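Local coordinates for protein aspartate-semialdehyde dehydrogenase (Thermus thermophilus, PDB 2YV3) that probably catalyses the NADPH-dependent reductive dephosphorylation of L-aspartyl-4-phosphate to L-aspartate-semialdehyde, the second step from aspartate towards lysine, methionine and threonine, at residues 205-210 with 226-231; 103-108 with 130-135. All blocks are in the same frame, centred on the assembly; numbering follows the deposited sequence.

Contact 1 (205-210 with 226-231)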
loop_
_atom_site.group_PDB
_atom_site.type_symbol
_atom_site.label_atom_id
_atom_site.label_comp_id
_atom_site.label_asym_id
_atom_site.label_seq_id
_atom_site.Cartn_x
_atom_site.Cartn_y
_atom_site.Cartn_z
ATOM N N ARG A 205 -11.748 12.483 -3.540
ATOM C CA ARG A 205 -12.089 13.329 -2.401
ATOM C C ARG A 205 -11.270 12.898 -1.198
ATOM O O ARG A 205 -10.850 13.728 -0.413
ATOM C CB ARG A 205 -13.592 13.243 -2.084
ATOM C CG ARG A 205 -13.992 13.799 -0.713
ATOM C CD ARG A 205 -15.063 14.899 -0.792
ATOM N NE ARG A 205 -15.531 15.284 0.545
ATOM C CZ ARG A 205 -16.356 16.298 0.805
ATOM N NH1 ARG A 205 -16.825 17.054 -0.179
ATOM N NH2 ARG A 205 -16.703 16.566 2.056
ATOM N N GLU A 206 -11.035 11.600 -1.060
ATOM C CA GLU A 206 -10.244 11.097 0.059
ATOM C C GLU A 206 -8.833 11.679 -0.013
ATOM O O GLU A 206 -8.376 12.339 0.909
ATOM C CB GLU A 206 -10.173 9.572 0.013
ATOM C CG GLU A 206 -9.651 8.944 1.275
ATOM C CD GLU A 206 -10.679 8.885 2.393
ATOM O OE1 GLU A 206 -11.781 9.495 2.285
ATOM O OE2 GLU A 206 -10.371 8.218 3.403
ATOM N N GLU A 207 -8.147 11.428 -1.121
ATOM C CA GLU A 207 -6.801 11.945 -1.326
ATOM C C GLU A 207 -6.752 13.435 -1.013
ATOM O O GLU A 207 -5.920 13.879 -0.215
ATOM C CB GLU A 207 -6.362 11.715 -2.780
ATOM C CG GLU A 207 -6.186 10.257 -3.117
ATOM C CD GLU A 207 -5.961 9.989 -4.590
ATOM O OE1 GLU A 207 -6.869 10.257 -5.398
ATOM O OE2 GLU A 207 -4.870 9.505 -4.942
ATOM N N MET A 208 -7.659 14.190 -1.638
ATOM C CA MET A 208 -7.735 15.642 -1.482
ATOM C C MET A 208 -7.871 16.174 -0.063
ATOM O O MET A 208 -7.501 17.319 0.224
ATOM C CB MET A 208 -8.856 16.195 -2.355
ATOM C CG MET A 208 -8.415 16.363 -3.794
ATOM S SD MET A 208 -6.692 16.927 -3.795
ATOM C CE MET A 208 -6.852 18.614 -3.251
ATOM N N LYS A 209 -8.382 15.326 0.821
ATOM C CA LYS A 209 -8.569 15.670 2.216
ATOM C C LYS A 209 -7.224 15.706 2.927
ATOM O O LYS A 209 -6.981 16.600 3.740
ATOM C CB LYS A 209 -9.511 14.651 2.854
ATOM C CG LYS A 209 -10.906 14.754 2.264
ATOM C CD LYS A 209 -11.720 13.469 2.384
ATOM C CE LYS A 209 -12.168 13.178 3.812
ATOM N NZ LYS A 209 -13.084 12.001 3.869
ATOM N N VAL A 210 -6.339 14.756 2.605
ATOM C CA VAL A 210 -5.019 14.712 3.227
ATOM C C VAL A 210 -4.390 16.089 3.127
ATOM O O VAL A 210 -3.529 16.435 3.923
ATOM C CB VAL A 210 -4.072 13.676 2.537
ATOM C CG1 VAL A 210 -2.677 13.712 3.174
ATOM C CG2 VAL A 210 -4.669 12.270 2.632
ATOM N N SER A 226 0.884 15.471 -1.685
ATOM C CA SER A 226 0.393 14.548 -2.715
ATOM C C SER A 226 0.043 13.287 -1.944
ATOM O O SER A 226 0.692 12.980 -0.948
ATOM C CB SER A 226 1.495 14.240 -3.732
ATOM O OG SER A 226 1.130 13.216 -4.647
ATOM N N ALA A 227 -0.979 12.561 -2.384
ATOM C CA ALA A 227 -1.379 11.328 -1.696
ATOM C C ALA A 227 -2.200 10.404 -2.584
ATOM O O ALA A 227 -3.022 10.869 -3.375
ATOM C CB ALA A 227 -2.176 11.669 -0.441
ATOM N N THR A 228 -1.966 9.099 -2.455
ATOM C CA THR A 228 -2.701 8.096 -3.223
ATOM C C THR A 228 -3.441 7.224 -2.231
ATOM O O THR A 228 -2.820 6.416 -1.552
ATOM C CB THR A 228 -1.781 7.142 -4.033
ATOM O OG1 THR A 228 -0.952 7.892 -4.920
ATOM C CG2 THR A 228 -2.643 6.142 -4.859
ATOM N N ALA A 229 -4.757 7.370 -2.153
ATOM C CA ALA A 229 -5.542 6.573 -1.230
ATOM C C ALA A 229 -5.808 5.196 -1.816
ATOM O O ALA A 229 -6.411 5.077 -2.882
ATOM C CB ALA A 229 -6.875 7.281 -0.914
ATOM N N VAL A 230 -5.351 4.148 -1.140
ATOM C CA VAL A 230 -5.610 2.811 -1.651
ATOM C C VAL A 230 -6.275 1.951 -0.597
ATOM O O VAL A 230 -5.880 1.965 0.565
ATOM C CB VAL A 230 -4.342 2.141 -2.163
ATOM C CG1 VAL A 230 -4.706 0.799 -2.832
ATOM C CG2 VAL A 230 -3.638 3.071 -3.148
ATOM N N ARG A 231 -7.315 1.240 -1.021
ATOM C CA ARG A 231 -8.113 0.370 -0.165
ATOM C C ARG A 231 -7.424 -0.994 -0.175
ATOM O O ARG A 231 -6.920 -1.400 -1.213
ATOM C CB ARG A 231 -9.536 0.273 -0.756
ATOM C CG ARG A 231 -10.547 -0.594 -0.002
ATOM C CD ARG A 231 -11.011 0.028 1.321
ATOM N NE ARG A 231 -12.083 1.013 1.202
ATOM C CZ ARG A 231 -12.173 2.086 1.991
ATOM N NH1 ARG A 231 -11.250 2.291 2.922
ATOM N NH2 ARG A 231 -13.182 2.947 1.882
#
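Glu-206, Glu-207 and Val-210 form the side of helix 205-219 that packs on Ala-227, Thr-228 and Ala-229. This is alpha/beta packing in the dimerisation domain. The helix turns back into edge strand 224-228 of the mixed sheet, and the two short axes run roughly antiparallel, at 145° and 7.4 Å apart. Glu-206 comes first. Its CG lies anti to the backbone N (chi1 -167°) and the chain then bends, which leaves its methylenes beside the strand. Glu-206 CG meets Ala-229 CB at 3.9 Å. The side chain of Glu-206 also touches Gln-152 and Cys-125, the predicted substrate-binding residue and nucleophile. Glu-207 reaches straight across. Its CG lies beside the backbone N, anti to the carbonyl carbon (chi1 -67°), and touches the strand backbone. Glu-207 CG is 3.4 Å from Ala-229 N and 3.8 Å from Ala-229 CB. The extended chain beyond it carries Glu-207 OE2 to 2.8 Å from Ala-227 O. The stronger partner of this carboxylate is in the other chain: OE1 makes a salt bridge to Arg-292 of the second subunit. OE1 also accepts a hydrogen bond from Thr-204 N, just before the helix. The edge of the sheet thus meets the dimer interface here, and Thr-228 OG1 is hydrogen-bonded to Arg-294 of the second subunit. Lys-209 takes no part in the strand contact, but its NZ forms a salt bridge with Glu-206 OE1 at 3.2 Å, approaching from above the carboxylate plane. The same amino group lies close to Arg-96, predicted to bind phosphate. Val-210 closes the contact one helical turn beyond Glu-206. Its branches straddle a small methyl, and Val-210 CG2 rests 4.0 Å from Ala-227 CB.

Contact 2 (103-108 with 130-135)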
loop_
_atom_site.group_PDB
_atom_site.type_symbol
_atom_site.label_atom_id
_atom_site.label_comp_id
_atom_site.label_asym_id
_atom_site.label_seq_id
_atom_site.Cartn_x
_atom_site.Cartn_y
_atom_site.Cartn_z
ATOM N N LEU A 103 -11.286 22.751 12.926
ATOM C CA LEU A 103 -11.004 21.366 12.567
ATOM C C LEU A 103 -9.855 21.024 13.520
ATOM O O LEU A 103 -8.719 21.466 13.334
ATOM C CB LEU A 103 -10.568 21.292 11.099
ATOM C CG LEU A 103 -10.301 19.928 10.452
ATOM C CD1 LEU A 103 -11.442 18.966 10.730
ATOM C CD2 LEU A 103 -10.116 20.122 8.962
ATOM N N VAL A 104 -10.167 20.235 14.542
ATOM C CA VAL A 104 -9.205 19.901 15.586
ATOM C C VAL A 104 -8.710 18.466 15.829
ATOM O O VAL A 104 -9.414 17.482 15.624
ATOM C CB VAL A 104 -9.749 20.424 16.940
ATOM C CG1 VAL A 104 -8.753 20.181 18.069
ATOM C CG2 VAL A 104 -10.060 21.898 16.814
ATOM N N VAL A 105 -7.460 18.383 16.263
ATOM C CA VAL A 105 -6.830 17.138 16.674
ATOM C C VAL A 105 -6.100 17.643 17.920
ATOM O O VAL A 105 -5.160 18.441 17.820
ATOM C CB VAL A 105 -5.828 16.610 15.657
ATOM C CG1 VAL A 105 -5.201 15.330 16.190
ATOM C CG2 VAL A 105 -6.524 16.333 14.345
ATOM N N PRO A 106 -6.569 17.232 19.116
ATOM C CA PRO A 106 -6.006 17.623 20.414
ATOM C C PRO A 106 -4.476 17.644 20.555
ATOM O O PRO A 106 -3.935 18.332 21.425
ATOM C CB PRO A 106 -6.688 16.655 21.377
ATOM C CG PRO A 106 -8.049 16.532 20.778
ATOM C CD PRO A 106 -7.736 16.347 19.305
ATOM N N GLU A 107 -3.778 16.890 19.714
ATOM C CA GLU A 107 -2.326 16.891 19.781
ATOM C C GLU A 107 -1.776 18.143 19.127
ATOM O O GLU A 107 -0.660 18.567 19.416
ATOM C CB GLU A 107 -1.747 15.667 19.084
ATOM C CG GLU A 107 -2.006 14.386 19.826
ATOM C CD GLU A 107 -3.477 14.166 20.074
ATOM O OE1 GLU A 107 -4.278 14.397 19.134
ATOM O OE2 GLU A 107 -3.834 13.761 21.203
ATOM N N VAL A 108 -2.584 18.740 18.257
ATOM C CA VAL A 108 -2.193 19.937 17.530
ATOM C C VAL A 108 -2.838 21.221 18.031
ATOM O O VAL A 108 -2.353 21.846 18.975
ATOM C CB VAL A 108 -2.516 19.804 16.024
ATOM C CG1 VAL A 108 -2.044 21.050 15.285
ATOM C CG2 VAL A 108 -1.868 18.543 15.451
ATOM N N LEU A 130 -2.095 10.479 10.476
ATOM C CA LEU A 130 -0.948 11.081 9.813
ATOM C C LEU A 130 -0.465 12.347 10.530
ATOM O O LEU A 130 0.718 12.666 10.493
ATOM C CB LEU A 130 -1.276 11.427 8.357
ATOM C CG LEU A 130 -0.096 11.962 7.529
ATOM C CD1 LEU A 130 1.094 11.005 7.678
ATOM C CD2 LEU A 130 -0.490 12.133 6.070
ATOM N N ALA A 131 -1.374 13.067 11.175
ATOM C CA ALA A 131 -1.011 14.284 11.896
ATOM C C ALA A 131 -0.387 13.887 13.228
ATOM O O ALA A 131 0.620 14.431 13.668
ATOM C CB ALA A 131 -2.262 15.147 12.127
ATOM N N MET A 132 -1.007 12.916 13.870
ATOM C CA MET A 132 -0.517 12.435 15.138
ATOM C C MET A 132 0.987 12.201 15.068
ATOM O O MET A 132 1.696 12.271 16.070
ATOM C CB MET A 132 -1.231 11.137 15.498
ATOM C CG MET A 132 -1.148 10.808 16.963
ATOM S SD MET A 132 -2.307 11.756 17.952
ATOM C CE MET A 132 -2.724 13.213 16.882
ATOM N N ALA A 133 1.473 11.913 13.874
ATOM C CA ALA A 133 2.884 11.686 13.708
ATOM C C ALA A 133 3.504 12.897 13.027
ATOM O O ALA A 133 4.585 13.352 13.418
ATOM C CB ALA A 133 3.120 10.426 12.880
ATOM N N LEU A 134 2.813 13.440 12.031
ATOM C CA LEU A 134 3.349 14.582 11.292
ATOM C C LEU A 134 3.262 15.906 12.031
ATOM O O LEU A 134 3.829 16.903 11.598
ATOM C CB LEU A 134 2.671 14.724 9.923
ATOM C CG LEU A 134 3.522 15.520 8.924
ATOM C CD1 LEU A 134 4.678 14.623 8.450
ATOM C CD2 LEU A 134 2.678 15.995 7.750
ATOM N N TRP A 135 2.550 15.931 13.145
ATOM C CA TRP A 135 2.464 17.167 13.892
ATOM C C TRP A 135 3.833 17.569 14.450
ATOM O O TRP A 135 4.344 18.655 14.163
ATOM C CB TRP A 135 1.476 17.058 15.054
ATOM C CG TRP A 135 1.524 18.320 15.799
ATOM C CD1 TRP A 135 1.704 18.485 17.137
ATOM C CD2 TRP A 135 1.551 19.624 15.223
ATOM N NE1 TRP A 135 1.858 19.817 17.428
ATOM C CE2 TRP A 135 1.767 20.538 16.268
ATOM C CE3 TRP A 135 1.416 20.107 13.918
ATOM C CZ2 TRP A 135 1.853 21.906 16.056
ATOM C CZ3 TRP A 135 1.497 21.457 13.706
ATOM C CH2 TRP A 135 1.716 22.348 14.771
#
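The indole of Trp-135 lies against the side chain of Val-108, which covers one face of the ring. Val-108 CG1 sits 3.7 Å from the centroid of the six-membered ring, only 5° off the ring normal. This is a CH-pi contact. The anti first torsion of Val-108 (chi1 -178°) places CG1 over that ring. The second methyl lies at the rim of the five-membered ring, by its CG-CD2 bond, with Val-108 CG2 3.4 Å from Trp-135 CG. Glu-107 O comes obliquely to the same indole, 3.3 Å from Trp-135 CD1. One helical turn earlier, Met-132 and Glu-107 cross obliquely. The methionine chain bends at chi2 and chi3, and its thioether end passes across the glutamate at its CG. Met-132 SD is 3.2 Å from Glu-107 CG, while Met-132 CE also meets Val-105 CG1 at 3.3 Å. The methionine end therefore touches the first and third residues of a turn. That turn is a type I beta turn from Val-105 to Val-108, closed by a hydrogen bond from Val-108 N to Val-105 O of 2.6 Å. The contact joins a loop of the NAD-binding region to the helix that starts at Cys-125, the predicted acyl-thioester residue. Around it, Trp-135 also stacks edge-to-face with Phe-218 of helix 205-219 and meets the ring of His-138 on its own helix. Replacing Trp-135 by alanine would probably leave the Val-108 methyls without their aromatic face, take the edge-to-face partner from Phe-218 and open a gap between turn and helix. Leu-103 packs on helix 205-219, Pro-106 on helix 319-327, and Leu-134 on strand 237-246 of the dimerisation-domain sheet.

The centres of contacts 1 and 2 lie about 17 Å apart. Along the chain they are in series: 103-108 and 130-135 close before 205-210 and 226-231 open. Helices 125-141 and 205-219 connect them, and the contacts touch where Val-210 CG1 packs on Leu-130 CD2 at 4.0 Å. Contact 2 joins the NAD-binding side to helix 125-141. Contact 1 packs helix 205-219 on the edge strand of the dimerisation-domain sheet, next to the second subunit. Together they place helix 125-141, which begins at the predicted nucleophile Cys-125, between the NAD-binding side and the dimer interface.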